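Local coordinates for protein restriction endonuclease (Mycobacterium sp., PDB 4F0Q) that cleaves DNA in response to cytosine methylation, working as a tetramer whose subunits join a probable modified-base-reading domain of the PUA clan to a PD-(D/E)XK-type nuclease domain, at residues A[21-26]-A[176-181]; A[41-46]-A[164-169]; A[86-91]-A[159-164]. One frame throughout, in Å; residues are numbered along the deposited sequence.

Contact 1. Residues A[21-26]-A[176-181]; sequences RLVFVG and VEFCGA
Val23 meets the ring of Phe178 with both of its methyl groups. CG1 lies over one face of the ring, 4.2 Å from the Phe178 ring centroid and 15° off the normal, a CH-pi contact. CG2, held anti to the backbone N of Val23, drops beside the root of the ring, 3.7 Å from Phe178 CD2. Phe24 contributes backbone here: its carbonyl O sits at the edge of the Phe178 ring, 3.4 Å from Phe178 CD2, while its own side chain turns away and packs on Leu125 of a second subunit. Val25 passes the strand with its backbone N in the plane of the Phe178 ring and its CG2 4.5 Å from Phe178 CE2; the face of that ring across from Val23 is occupied by the backbone N of Gly180, so the phenyl is clasped on two faces and one edge. At Gly26 the chain closes on the strand through a hydrogen bond from Gly26 N to Phe178 O, 2.8 Å long and bent to 148° at the hydrogen. The extended side chain of Glu177, its CG anti to the backbone N, runs past Gly26, bringing Glu177 CG within 3.7 Å of Gly26 CA, and its OE2 goes on to a salt bridge with Arg160. Residues 23-26 thus cross residues 177-180 of the long strand 175-193, their directions 114° apart, and strand 22-24 pairs instead with 218-220, whose Val219 also touches Phe178. The chemistry is that of a small hydrophobic core between a two-stranded ribbon and the main sheet of the putative PUA-like domain: apolar and backbone atoms on both faces and at the edge probably restrict the rotation of the Phe178 ring, and a single backbone bond at Gly26 ties the crossing chains together.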
ATOM      1  N   ARG A  21      -4.118  36.212 -25.384  1.00 22.60           N
ATOM      2  CA  ARG A  21      -4.977  35.268 -26.091  1.00 24.28           C
ATOM      3  C   ARG A  21      -4.933  33.888 -25.433  1.00 22.51           C
ATOM      4  O   ARG A  21      -4.086  33.051 -25.749  1.00 22.76           O
ATOM      5  CB  ARG A  21      -4.630  35.203 -27.585  1.00 25.76           C
ATOM      6  CG  ARG A  21      -3.156  35.032 -27.901  1.00 23.68           C
ATOM      7  CD  ARG A  21      -2.927  35.005 -29.403  1.00 21.63           C
ATOM      8  NE  ARG A  21      -1.689  34.316 -29.754  1.00 20.79           N
ATOM      9  CZ  ARG A  21      -0.491  34.889 -29.772  1.00 19.53           C
ATOM     10  NH1 ARG A  21      -0.361  36.170 -29.457  1.00 19.02           N
ATOM     11  NH2 ARG A  21       0.577  34.179 -30.104  1.00 23.36           N
ATOM     12  N   LEU A  22      -5.860  33.667 -24.508  1.00 22.01           N
ATOM     13  CA  LEU A  22      -5.862  32.467 -23.683  1.00 21.13           C
ATOM     14  C   LEU A  22      -6.497  31.275 -24.386  1.00 20.55           C
ATOM     15  O   LEU A  22      -7.649  31.337 -24.817  1.00 21.93           O
ATOM     16  CB  LEU A  22      -6.601  32.734 -22.371  1.00 18.95           C
ATOM     17  CG  LEU A  22      -6.167  33.965 -21.574  1.00 21.91           C
ATOM     18  CD1 LEU A  22      -6.999  34.097 -20.308  1.00 15.76           C
ATOM     19  CD2 LEU A  22      -4.686  33.901 -21.244  1.00 17.01           C
ATOM     20  N   VAL A  23      -5.742  30.188 -24.495  1.00 21.52           N
ATOM     21  CA  VAL A  23      -6.292  28.932 -24.988  1.00 15.84           C
ATOM     22  C   VAL A  23      -6.456  27.965 -23.818  1.00 16.94           C
ATOM     23  O   VAL A  23      -5.534  27.769 -23.028  1.00 16.90           O
ATOM     24  CB  VAL A  23      -5.419  28.311 -26.105  1.00 15.57           C
ATOM     25  CG1 VAL A  23      -3.974  28.178 -25.655  1.00 16.68           C
ATOM     26  CG2 VAL A  23      -5.980  26.963 -26.539  1.00 14.97           C
ATOM     27  N   PHE A  24      -7.643  27.381 -23.696  1.00 19.76           N
ATOM     28  CA  PHE A  24      -7.941  26.506 -22.569  1.00 17.99           C
ATOM     29  C   PHE A  24      -7.874  25.036 -22.957  1.00 15.31           C
ATOM     30  O   PHE A  24      -7.994  24.688 -24.130  1.00 19.18           O
ATOM     31  CB  PHE A  24      -9.314  26.840 -21.981  1.00 17.20           C
ATOM     32  CG  PHE A  24      -9.418  28.239 -21.449  1.00 17.85           C
ATOM     33  CD1 PHE A  24      -9.066  28.523 -20.140  1.00 17.70           C
ATOM     34  CD2 PHE A  24      -9.862  29.271 -22.259  1.00 17.07           C
ATOM     35  CE1 PHE A  24      -9.158  29.810 -19.647  1.00 18.50           C
ATOM     36  CE2 PHE A  24      -9.956  30.561 -21.772  1.00 17.17           C
ATOM     37  CZ  PHE A  24      -9.604  30.831 -20.464  1.00 19.74           C
ATOM     38  N   VAL A  25      -7.674  24.176 -21.964  1.00 17.65           N
ATOM     39  CA  VAL A  25      -7.606  22.740 -22.205  1.00 18.71           C
ATOM     40  C   VAL A  25      -8.953  22.214 -22.687  1.00 17.51           C
ATOM     41  O   VAL A  25      -9.949  22.277 -21.967  1.00 20.35           O
ATOM     42  CB  VAL A  25      -7.180  21.973 -20.941  1.00 14.09           C
ATOM     43  CG1 VAL A  25      -7.150  20.478 -21.217  1.00 16.75           C
ATOM     44  CG2 VAL A  25      -5.823  22.458 -20.459  1.00 13.39           C
ATOM     45  N   GLY A  26      -8.976  21.703 -23.913  1.00 16.26           N
ATOM     46  CA  GLY A  26     -10.198  21.185 -24.498  1.00 16.40           C
ATOM     47  C   GLY A  26     -10.729  22.070 -25.608  1.00 18.29           C
ATOM     48  O   GLY A  26     -11.715  21.730 -26.262  1.00 18.58           O
ATOM     49  N   VAL A 176      -8.326  20.243 -34.253  1.00 20.74           N
ATOM     50  CA  VAL A 176      -7.470  19.720 -33.196  1.00 21.16           C
ATOM     51  C   VAL A 176      -7.860  20.287 -31.834  1.00 20.72           C
ATOM     52  O   VAL A 176      -8.283  21.436 -31.723  1.00 19.23           O
ATOM     53  CB  VAL A 176      -5.977  20.007 -33.466  1.00 22.08           C
ATOM     54  CG1 VAL A 176      -5.464  19.135 -34.603  1.00 22.68           C
ATOM     55  CG2 VAL A 176      -5.759  21.485 -33.767  1.00 19.01           C
ATOM     56  N   GLU A 177      -7.714  19.466 -30.801  1.00 19.96           N
ATOM     57  CA  GLU A 177      -8.043  19.861 -29.440  1.00 16.94           C
ATOM     58  C   GLU A 177      -6.772  20.121 -28.642  1.00 16.02           C
ATOM     59  O   GLU A 177      -5.819  19.342 -28.708  1.00 15.33           O
ATOM     60  CB  GLU A 177      -8.869  18.769 -28.759  1.00 18.67           C
ATOM     61  CG  GLU A 177      -9.091  18.993 -27.274  1.00 21.94           C
ATOM     62  CD  GLU A 177      -9.699  17.787 -26.585  1.00 22.84           C
ATOM     63  OE1 GLU A 177     -10.316  16.952 -27.278  1.00 23.79           O
ATOM     64  OE2 GLU A 177      -9.557  17.672 -25.350  1.00 30.20           O
ATOM     65  N   PHE A 178      -6.767  21.222 -27.894  1.00 16.73           N
ATOM     66  CA  PHE A 178      -5.636  21.584 -27.049  1.00 15.61           C
ATOM     67  C   PHE A 178      -5.652  20.783 -25.750  1.00 17.96           C
ATOM     68  O   PHE A 178      -6.676  20.695 -25.074  1.00 18.94           O
ATOM     69  CB  PHE A 178      -5.655  23.086 -26.756  1.00 14.21           C
ATOM     70  CG  PHE A 178      -4.511  23.556 -25.903  1.00 17.13           C
ATOM     71  CD1 PHE A 178      -3.210  23.510 -26.375  1.00 13.79           C
ATOM     72  CD2 PHE A 178      -4.740  24.062 -24.634  1.00 16.07           C
ATOM     73  CE1 PHE A 178      -2.157  23.947 -25.594  1.00 14.13           C
ATOM     74  CE2 PHE A 178      -3.691  24.503 -23.848  1.00 16.65           C
ATOM     75  CZ  PHE A 178      -2.398  24.447 -24.331  1.00 13.67           C
ATOM     76  N   CYS A 179      -4.507  20.200 -25.407  1.00 17.62           N
ATOM     77  CA  CYS A 179      -4.412  19.307 -24.257  1.00 15.69           C
ATOM     78  C   CYS A 179      -3.418  19.799 -23.209  1.00 15.88           C
ATOM     79  O   CYS A 179      -3.065  19.064 -22.287  1.00 15.41           O
ATOM     80  CB  CYS A 179      -4.036  17.894 -24.713  1.00 17.50           C
ATOM     81  SG  CYS A 179      -5.248  17.115 -25.805  1.00 19.60           S
ATOM     82  N   GLY A 180      -2.967  21.040 -23.354  1.00 15.30           N
ATOM     83  CA  GLY A 180      -2.097  21.651 -22.367  1.00 16.53           C
ATOM     84  C   GLY A 180      -0.620  21.616 -22.708  1.00 16.57           C
ATOM     85  O   GLY A 180      -0.215  21.071 -23.737  1.00 16.81           O
ATOM     86  N   ALA A 181       0.185  22.215 -21.837  1.00 15.02           N
ATOM     87  CA  ALA A 181       1.636  22.183 -21.968  1.00 17.83           C
ATOM     88  C   ALA A 181       2.191  21.091 -21.062  1.00 14.67           C
ATOM     89  O   ALA A 181       1.741  20.931 -19.929  1.00 16.37           O
ATOM     90  CB  ALA A 181       2.232  23.534 -21.605  1.00 15.55           C
TER

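Contact 2. Residues A[41-46]-A[164-169]; sequences ELDGFV and VHRAGR
Phe45 and Val164 approach from opposite directions, the branch of the valine coming obliquely to the CZ end of the phenyl ring. CZ is the leading atom, 3.7 Å from Val164 CB, and both methyls lie on one side of the ring plane: Val164 CG2 is 3.9 Å from Phe45 CE1, CG1 4.1 Å from Phe45 CE2. The ring edge faces the backbone, with His165 O near its plane and 3.8 Å from Phe45 CZ. With CG anti to its own carbonyl carbon (chi1 -68°), Phe45 reaches out from its hairpin to this point, and the ring also meets His175 edge-to-face. Both segments are tight beta hairpins closed by type I' turns, Leu42 to Phe45 and Arg166 to Arg169, so two hairpin ends of the putative PUA-like domain lean together at the surface. In the second, Arg169 O accepts from His165 ND1 and Arg166 N, which come from opposite faces of its carbonyl plane. Arg166 stretches from there to the other turn, its chain fully extended, and lays one face of its guanidinium over the Asp43-Gly44 peptide, with Asp43 O 3.1 Å above the plane and Gly44 N above the same face. Because the carbonyl O stands over the flat group, its 3.2 Å approach to Arg166 NH1 makes no hydrogen bond. The charge pairing is likewise loose: Asp43 OD1 is 3.8 Å from Arg166 NH1, a long salt bridge with carboxylate and guanidinium planes 44° apart, whereas Asp43 OD2 is engaged by Arg30 NE.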
ATOM      1  N   GLU A  41     -10.806  33.517 -36.374  1.00 26.30           N
ATOM      2  CA  GLU A  41     -11.781  32.436 -36.387  1.00 28.92           C
ATOM      3  C   GLU A  41     -11.900  31.852 -37.791  1.00 28.83           C
ATOM      4  O   GLU A  41     -11.787  32.572 -38.782  1.00 26.40           O
ATOM      5  CB  GLU A  41     -13.139  32.947 -35.896  1.00 28.00           C
ATOM      6  CG  GLU A  41     -14.184  31.865 -35.674  1.00 31.40           C
ATOM      7  CD  GLU A  41     -15.449  32.401 -35.032  1.00 31.63           C
ATOM      8  OE1 GLU A  41     -15.440  33.564 -34.574  1.00 39.75           O
ATOM      9  OE2 GLU A  41     -16.455  31.662 -34.986  1.00 33.39           O
ATOM     10  N   LEU A  42     -12.119  30.543 -37.872  1.00 28.16           N
ATOM     11  CA  LEU A  42     -12.207  29.865 -39.161  1.00 26.59           C
ATOM     12  C   LEU A  42     -13.158  28.673 -39.104  1.00 28.23           C
ATOM     13  O   LEU A  42     -12.989  27.774 -38.277  1.00 29.43           O
ATOM     14  CB  LEU A  42     -10.818  29.413 -39.618  1.00 26.13           C
ATOM     15  CG  LEU A  42     -10.729  28.740 -40.988  1.00 25.33           C
ATOM     16  CD1 LEU A  42     -11.257  29.666 -42.072  1.00 35.72           C
ATOM     17  CD2 LEU A  42      -9.297  28.323 -41.285  1.00 24.00           C
ATOM     18  N   ASP A  43     -14.151  28.675 -39.989  1.00 30.69           N
ATOM     19  CA  ASP A  43     -15.157  27.614 -40.058  1.00 27.95           C
ATOM     20  C   ASP A  43     -15.870  27.380 -38.727  1.00 25.34           C
ATOM     21  O   ASP A  43     -16.120  26.239 -38.338  1.00 26.01           O
ATOM     22  CB  ASP A  43     -14.546  26.308 -40.575  1.00 27.91           C
ATOM     23  CG  ASP A  43     -14.233  26.358 -42.058  1.00 30.24           C
ATOM     24  OD1 ASP A  43     -14.955  27.061 -42.795  1.00 35.61           O
ATOM     25  OD2 ASP A  43     -13.267  25.693 -42.488  1.00 30.76           O
ATOM     26  N   GLY A  44     -16.191  28.469 -38.035  1.00 24.03           N
ATOM     27  CA  GLY A  44     -16.924  28.392 -36.785  1.00 22.91           C
ATOM     28  C   GLY A  44     -16.044  28.124 -35.580  1.00 23.12           C
ATOM     29  O   GLY A  44     -16.529  28.057 -34.450  1.00 25.89           O
ATOM     30  N   PHE A  45     -14.746  27.969 -35.819  1.00 25.79           N
ATOM     31  CA  PHE A  45     -13.800  27.687 -34.745  1.00 23.28           C
ATOM     32  C   PHE A  45     -12.587  28.607 -34.810  1.00 23.04           C
ATOM     33  O   PHE A  45     -12.319  29.224 -35.841  1.00 26.92           O
ATOM     34  CB  PHE A  45     -13.356  26.223 -34.791  1.00 19.84           C
ATOM     35  CG  PHE A  45     -14.447  25.248 -34.456  1.00 22.93           C
ATOM     36  CD1 PHE A  45     -15.326  24.805 -35.432  1.00 26.12           C
ATOM     37  CD2 PHE A  45     -14.596  24.773 -33.165  1.00 19.82           C
ATOM     38  CE1 PHE A  45     -16.332  23.908 -35.125  1.00 21.86           C
ATOM     39  CE2 PHE A  45     -15.599  23.875 -32.852  1.00 19.83           C
ATOM     40  CZ  PHE A  45     -16.468  23.443 -33.835  1.00 19.28           C
ATOM     41  N   VAL A  46     -11.860  28.695 -33.701  1.00 23.21           N
ATOM     42  CA  VAL A  46     -10.661  29.518 -33.632  1.00 22.01           C
ATOM     43  C   VAL A  46      -9.582  28.989 -34.570  1.00 23.66           C
ATOM     44  O   VAL A  46      -9.229  27.810 -34.525  1.00 23.21           O
ATOM     45  CB  VAL A  46     -10.101  29.576 -32.198  1.00 25.83           C
ATOM     46  CG1 VAL A  46      -8.785  30.340 -32.168  1.00 24.60           C
ATOM     47  CG2 VAL A  46     -11.115  30.211 -31.260  1.00 27.60           C
ATOM     48  N   VAL A 164     -15.413  17.416 -33.977  1.00 26.16           N
ATOM     49  CA  VAL A 164     -16.195  18.513 -33.422  1.00 27.81           C
ATOM     50  C   VAL A 164     -17.638  18.455 -33.907  1.00 26.63           C
ATOM     51  O   VAL A 164     -18.030  17.521 -34.606  1.00 23.44           O
ATOM     52  CB  VAL A 164     -15.593  19.884 -33.790  1.00 24.86           C
ATOM     53  CG1 VAL A 164     -14.189  20.016 -33.222  1.00 21.14           C
ATOM     54  CG2 VAL A 164     -15.586  20.073 -35.297  1.00 22.05           C
ATOM     55  N   HIS A 165     -18.426  19.455 -33.529  1.00 27.47           N
ATOM     56  CA  HIS A 165     -19.814  19.536 -33.964  1.00 26.77           C
ATOM     57  C   HIS A 165     -20.176  20.946 -34.421  1.00 25.30           C
ATOM     58  O   HIS A 165     -19.929  21.922 -33.714  1.00 28.91           O
ATOM     59  CB  HIS A 165     -20.762  19.073 -32.855  1.00 27.33           C
ATOM     60  CG  HIS A 165     -20.679  17.606 -32.564  1.00 30.74           C
ATOM     61  ND1 HIS A 165     -21.359  16.661 -33.303  1.00 32.92           N
ATOM     62  CD2 HIS A 165     -20.000  16.921 -31.614  1.00 33.79           C
ATOM     63  CE1 HIS A 165     -21.101  15.459 -32.822  1.00 29.48           C
ATOM     64  NE2 HIS A 165     -20.279  15.588 -31.797  1.00 33.17           N
ATOM     65  N   ARG A 166     -20.758  21.042 -35.612  1.00 26.60           N
ATOM     66  CA  ARG A 166     -21.183  22.324 -36.157  1.00 22.97           C
ATOM     67  C   ARG A 166     -22.558  22.197 -36.803  1.00 29.41           C
ATOM     68  O   ARG A 166     -22.777  21.322 -37.645  1.00 29.72           O
ATOM     69  CB  ARG A 166     -20.168  22.834 -37.181  1.00 25.99           C
ATOM     70  CG  ARG A 166     -20.433  24.251 -37.667  1.00 27.59           C
ATOM     71  CD  ARG A 166     -19.459  24.649 -38.764  1.00 25.99           C
ATOM     72  NE  ARG A 166     -19.583  26.060 -39.121  1.00 31.17           N
ATOM     73  CZ  ARG A 166     -18.914  26.642 -40.112  1.00 31.55           C
ATOM     74  NH1 ARG A 166     -18.073  25.934 -40.855  1.00 29.10           N
ATOM     75  NH2 ARG A 166     -19.088  27.932 -40.363  1.00 25.54           N
ATOM     76  N   ALA A 167     -23.475  23.071 -36.395  1.00 27.88           N
ATOM     77  CA  ALA A 167     -24.844  23.093 -36.915  1.00 27.38           C
ATOM     78  C   ALA A 167     -25.595  21.779 -36.697  1.00 21.98           C
ATOM     79  O   ALA A 167     -26.462  21.412 -37.489  1.00 21.14           O
ATOM     80  CB  ALA A 167     -24.860  23.490 -38.393  1.00 20.61           C
ATOM     81  N   GLY A 168     -25.259  21.077 -35.619  1.00 25.31           N
ATOM     82  CA  GLY A 168     -25.953  19.853 -35.256  1.00 23.35           C
ATOM     83  C   GLY A 168     -25.350  18.589 -35.841  1.00 25.16           C
ATOM     84  O   GLY A 168     -25.777  17.482 -35.511  1.00 25.13           O
ATOM     85  N   ARG A 169     -24.358  18.750 -36.710  1.00 26.47           N
ATOM     86  CA  ARG A 169     -23.716  17.609 -37.354  1.00 24.68           C
ATOM     87  C   ARG A 169     -22.349  17.321 -36.746  1.00 25.81           C
ATOM     88  O   ARG A 169     -21.862  18.077 -35.910  1.00 27.60           O
ATOM     89  CB  ARG A 169     -23.567  17.857 -38.855  1.00 23.93           C
ATOM     90  CG  ARG A 169     -24.880  18.035 -39.593  1.00 20.80           C
ATOM     91  CD  ARG A 169     -24.654  18.218 -41.086  1.00 19.70           C
ATOM     92  NE  ARG A 169     -24.044  17.042 -41.703  1.00 18.03           N
ATOM     93  CZ  ARG A 169     -22.752  16.930 -41.995  1.00 16.81           C
ATOM     94  NH1 ARG A 169     -21.920  17.927 -41.726  1.00 25.24           N
ATOM     95  NH2 ARG A 169     -22.292  15.822 -42.556  1.00 20.00           N
TER

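Contact 3. Residues A[86-91]-A[159-164]; sequences AIRSSP and FRAVTV
Phe159 binds Ile87 through its backbone: Phe159 N donates to Ile87 O at 2.8 Å, lying nearly on the line of the C=O bond. The same oxygen sits in plane at the edge of the Phe159 ring, 3.4 Å from Phe159 CB, and the ring itself, on the face shared with Arg88, touches Phe178 and Leu29. Phe159 O then accepts from Ser89 N, also at 2.8 Å and almost straight at 172°, with Arg88 CA adding a CA-H...O contact. This is parallel beta pairing, Arg88 opposite Phe159 and Ser89 opposite Arg160, joining strand 85-89 to strand 156-166 of the large mixed sheet, the axes of 86-89 and 159-161 being 28° apart. Arg160 brings its CA within 3.3 Å of Ser89 O. Its CG lies between backbone N and carbonyl carbon (chi1 59°), and the extended chain leads away from Ser89; Ser89 OG bonds to Asp103. Ala161 N gives the last bond, 3.0 Å to Ser89 O, and Ala161 CB lies 4.2 Å from Ser90 CB and at the edge of the Arg88 guanidinium, whose NH1 reaches Leu64 O.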
ATOM      1  N   ALA A  86       5.454  21.187 -30.762  1.00 19.19           N
ATOM      2  CA  ALA A  86       4.028  20.993 -30.988  1.00 18.28           C
ATOM      3  C   ALA A  86       3.738  19.554 -31.394  1.00 18.39           C
ATOM      4  O   ALA A  86       4.214  19.084 -32.425  1.00 21.56           O
ATOM      5  CB  ALA A  86       3.527  21.957 -32.052  1.00 18.11           C
ATOM      6  N   ILE A  87       2.952  18.860 -30.579  1.00 17.59           N
ATOM      7  CA  ILE A  87       2.645  17.456 -30.823  1.00 16.10           C
ATOM      8  C   ILE A  87       1.186  17.246 -31.217  1.00 18.11           C
ATOM      9  O   ILE A  87       0.271  17.685 -30.520  1.00 20.04           O
ATOM     10  CB  ILE A  87       2.989  16.585 -29.594  1.00 17.06           C
ATOM     11  CG1 ILE A  87       4.506  16.474 -29.434  1.00 14.74           C
ATOM     12  CG2 ILE A  87       2.374  15.203 -29.720  1.00 18.22           C
ATOM     13  CD1 ILE A  87       4.934  15.734 -28.187  1.00 21.67           C
ATOM     14  N   ARG A  88       0.981  16.576 -32.347  1.00 21.53           N
ATOM     15  CA  ARG A  88      -0.358  16.264 -32.829  1.00 23.60           C
ATOM     16  C   ARG A  88      -0.599  14.760 -32.782  1.00 21.97           C
ATOM     17  O   ARG A  88      -0.031  14.003 -33.570  1.00 25.28           O
ATOM     18  CB  ARG A  88      -0.549  16.788 -34.252  1.00 22.56           C
ATOM     19  CG  ARG A  88      -1.881  16.421 -34.881  1.00 22.94           C
ATOM     20  CD  ARG A  88      -2.017  17.050 -36.256  1.00 28.28           C
ATOM     21  NE  ARG A  88      -3.191  16.563 -36.972  1.00 41.56           N
ATOM     22  CZ  ARG A  88      -3.546  16.973 -38.185  1.00 37.90           C
ATOM     23  NH1 ARG A  88      -2.818  17.883 -38.818  1.00 33.11           N
ATOM     24  NH2 ARG A  88      -4.630  16.476 -38.764  1.00 45.40           N
ATOM     25  N   SER A  89      -1.441  14.334 -31.849  1.00 20.92           N
ATOM     26  CA  SER A  89      -1.719  12.916 -31.664  1.00 23.14           C
ATOM     27  C   SER A  89      -2.994  12.508 -32.390  1.00 25.07           C
ATOM     28  O   SER A  89      -3.931  13.295 -32.511  1.00 23.15           O
ATOM     29  CB  SER A  89      -1.830  12.582 -30.174  1.00 23.50           C
ATOM     30  OG  SER A  89      -2.002  11.190 -29.973  1.00 29.79           O
ATOM     31  N   SER A  90      -3.017  11.270 -32.871  1.00 32.40           N
ATOM     32  CA  SER A  90      -4.168  10.738 -33.584  1.00 36.12           C
ATOM     33  C   SER A  90      -4.071   9.217 -33.642  1.00 46.43           C
ATOM     34  O   SER A  90      -2.971   8.669 -33.735  1.00 51.00           O
ATOM     35  CB  SER A  90      -4.231  11.319 -34.999  1.00 43.18           C
ATOM     36  OG  SER A  90      -3.076  10.976 -35.744  1.00 49.64           O
ATOM     37  N   PRO A  91      -5.223   8.528 -33.593  1.00 56.09           N
ATOM     38  CA  PRO A  91      -6.553   9.135 -33.466  1.00 64.75           C
ATOM     39  C   PRO A  91      -7.157   9.038 -32.067  1.00 60.64           C
ATOM     40  O   PRO A  91      -8.169   9.692 -31.813  1.00 57.56           O
ATOM     41  CB  PRO A  91      -7.392   8.287 -34.417  1.00 63.08           C
ATOM     42  CG  PRO A  91      -6.780   6.915 -34.300  1.00 57.04           C
ATOM     43  CD  PRO A  91      -5.305   7.112 -33.994  1.00 47.82           C
ATOM     44  N   PHE A 159      -1.636  18.438 -28.673  1.00 17.95           N
ATOM     45  CA  PHE A 159      -2.858  18.572 -29.452  1.00 15.93           C
ATOM     46  C   PHE A 159      -3.320  17.195 -29.907  1.00 15.68           C
ATOM     47  O   PHE A 159      -2.502  16.299 -30.108  1.00 17.80           O
ATOM     48  CB  PHE A 159      -2.630  19.471 -30.671  1.00 16.19           C
ATOM     49  CG  PHE A 159      -2.278  20.888 -30.325  1.00 15.96           C
ATOM     50  CD1 PHE A 159      -3.272  21.830 -30.114  1.00 17.18           C
ATOM     51  CD2 PHE A 159      -0.955  21.282 -30.217  1.00 15.48           C
ATOM     52  CE1 PHE A 159      -2.951  23.135 -29.797  1.00 14.37           C
ATOM     53  CE2 PHE A 159      -0.628  22.586 -29.901  1.00 15.44           C
ATOM     54  CZ  PHE A 159      -1.629  23.514 -29.690  1.00 17.53           C
ATOM     55  N   ARG A 160      -4.628  17.020 -30.068  1.00 16.48           N
ATOM     56  CA  ARG A 160      -5.135  15.760 -30.611  1.00 19.51           C
ATOM     57  C   ARG A 160      -6.284  15.953 -31.599  1.00 19.45           C
ATOM     58  O   ARG A 160      -7.232  16.686 -31.329  1.00 20.17           O
ATOM     59  CB  ARG A 160      -5.531  14.787 -29.494  1.00 19.57           C
ATOM     60  CG  ARG A 160      -6.600  15.300 -28.544  1.00 20.39           C
ATOM     61  CD  ARG A 160      -6.889  14.282 -27.454  1.00 21.15           C
ATOM     62  NE  ARG A 160      -7.764  14.816 -26.414  1.00 24.55           N
ATOM     63  CZ  ARG A 160      -8.139  14.136 -25.335  1.00 20.92           C
ATOM     64  NH1 ARG A 160      -7.717  12.893 -25.154  1.00 23.69           N
ATOM     65  NH2 ARG A 160      -8.936  14.697 -24.437  1.00 19.05           N
ATOM     66  N   ALA A 161      -6.186  15.292 -32.748  1.00 24.86           N
ATOM     67  CA  ALA A 161      -7.222  15.374 -33.773  1.00 25.77           C
ATOM     68  C   ALA A 161      -8.535  14.782 -33.271  1.00 26.74           C
ATOM     69  O   ALA A 161      -8.647  13.571 -33.081  1.00 38.75           O
ATOM     70  CB  ALA A 161      -6.769  14.665 -35.040  1.00 29.89           C
ATOM     71  N   VAL A 162      -9.524  15.643 -33.056  1.00 26.56           N
ATOM     72  CA  VAL A 162     -10.808  15.209 -32.519  1.00 25.84           C
ATOM     73  C   VAL A 162     -11.964  15.574 -33.443  1.00 28.39           C
ATOM     74  O   VAL A 162     -11.814  16.385 -34.357  1.00 28.53           O
ATOM     75  CB  VAL A 162     -11.075  15.819 -31.131  1.00 21.37           C
ATOM     76  CG1 VAL A 162      -9.990  15.401 -30.149  1.00 24.92           C
ATOM     77  CG2 VAL A 162     -11.165  17.335 -31.226  1.00 22.37           C
ATOM     78  N   THR A 163     -13.121  14.967 -33.192  1.00 28.80           N
ATOM     79  CA  THR A 163     -14.324  15.250 -33.962  1.00 26.60           C
ATOM     80  C   THR A 163     -15.159  16.321 -33.271  1.00 25.85           C
ATOM     81  O   THR A 163     -15.561  16.159 -32.119  1.00 31.13           O
ATOM     82  CB  THR A 163     -15.183  13.986 -34.153  1.00 24.64           C
ATOM     83  OG1 THR A 163     -14.461  13.031 -34.941  1.00 28.07           O
ATOM     84  CG2 THR A 163     -16.488  14.328 -34.855  1.00 24.06           C
ATOM     85  N   VAL A 164     -15.413  17.416 -33.977  1.00 26.16           N
ATOM     86  CA  VAL A 164     -16.195  18.513 -33.422  1.00 27.81           C
ATOM     87  C   VAL A 164     -17.638  18.455 -33.907  1.00 26.63           C
ATOM     88  O   VAL A 164     -18.030  17.521 -34.606  1.00 23.44           O
ATOM     89  CB  VAL A 164     -15.593  19.884 -33.790  1.00 24.86           C
ATOM     90  CG1 VAL A 164     -14.189  20.016 -33.222  1.00 21.14           C
ATOM     91  CG2 VAL A 164     -15.586  20.073 -35.297  1.00 22.05           C
TER

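All three contacts serve one large mixed sheet. Contacts 2 and 3 both use strand 156-166, their ranges overlapping at Val164, and contact 1 uses the neighbouring strand 175-193. Contact 3 is true strand pairing, resting on a ladder of backbone bonds, while contact 1 is a crosswise packing of side chains on a strand with one bond at its edge; both are partly buried, and they touch through Glu177 with Arg160 and Phe178 with Phe159. Contact 2, at the surface about 28 Å from the chain centre, has no hydrogen bond across it and relies on a ring, a flat guanidinium and a long salt bridge. Its centre lies 16 Å from each of the others.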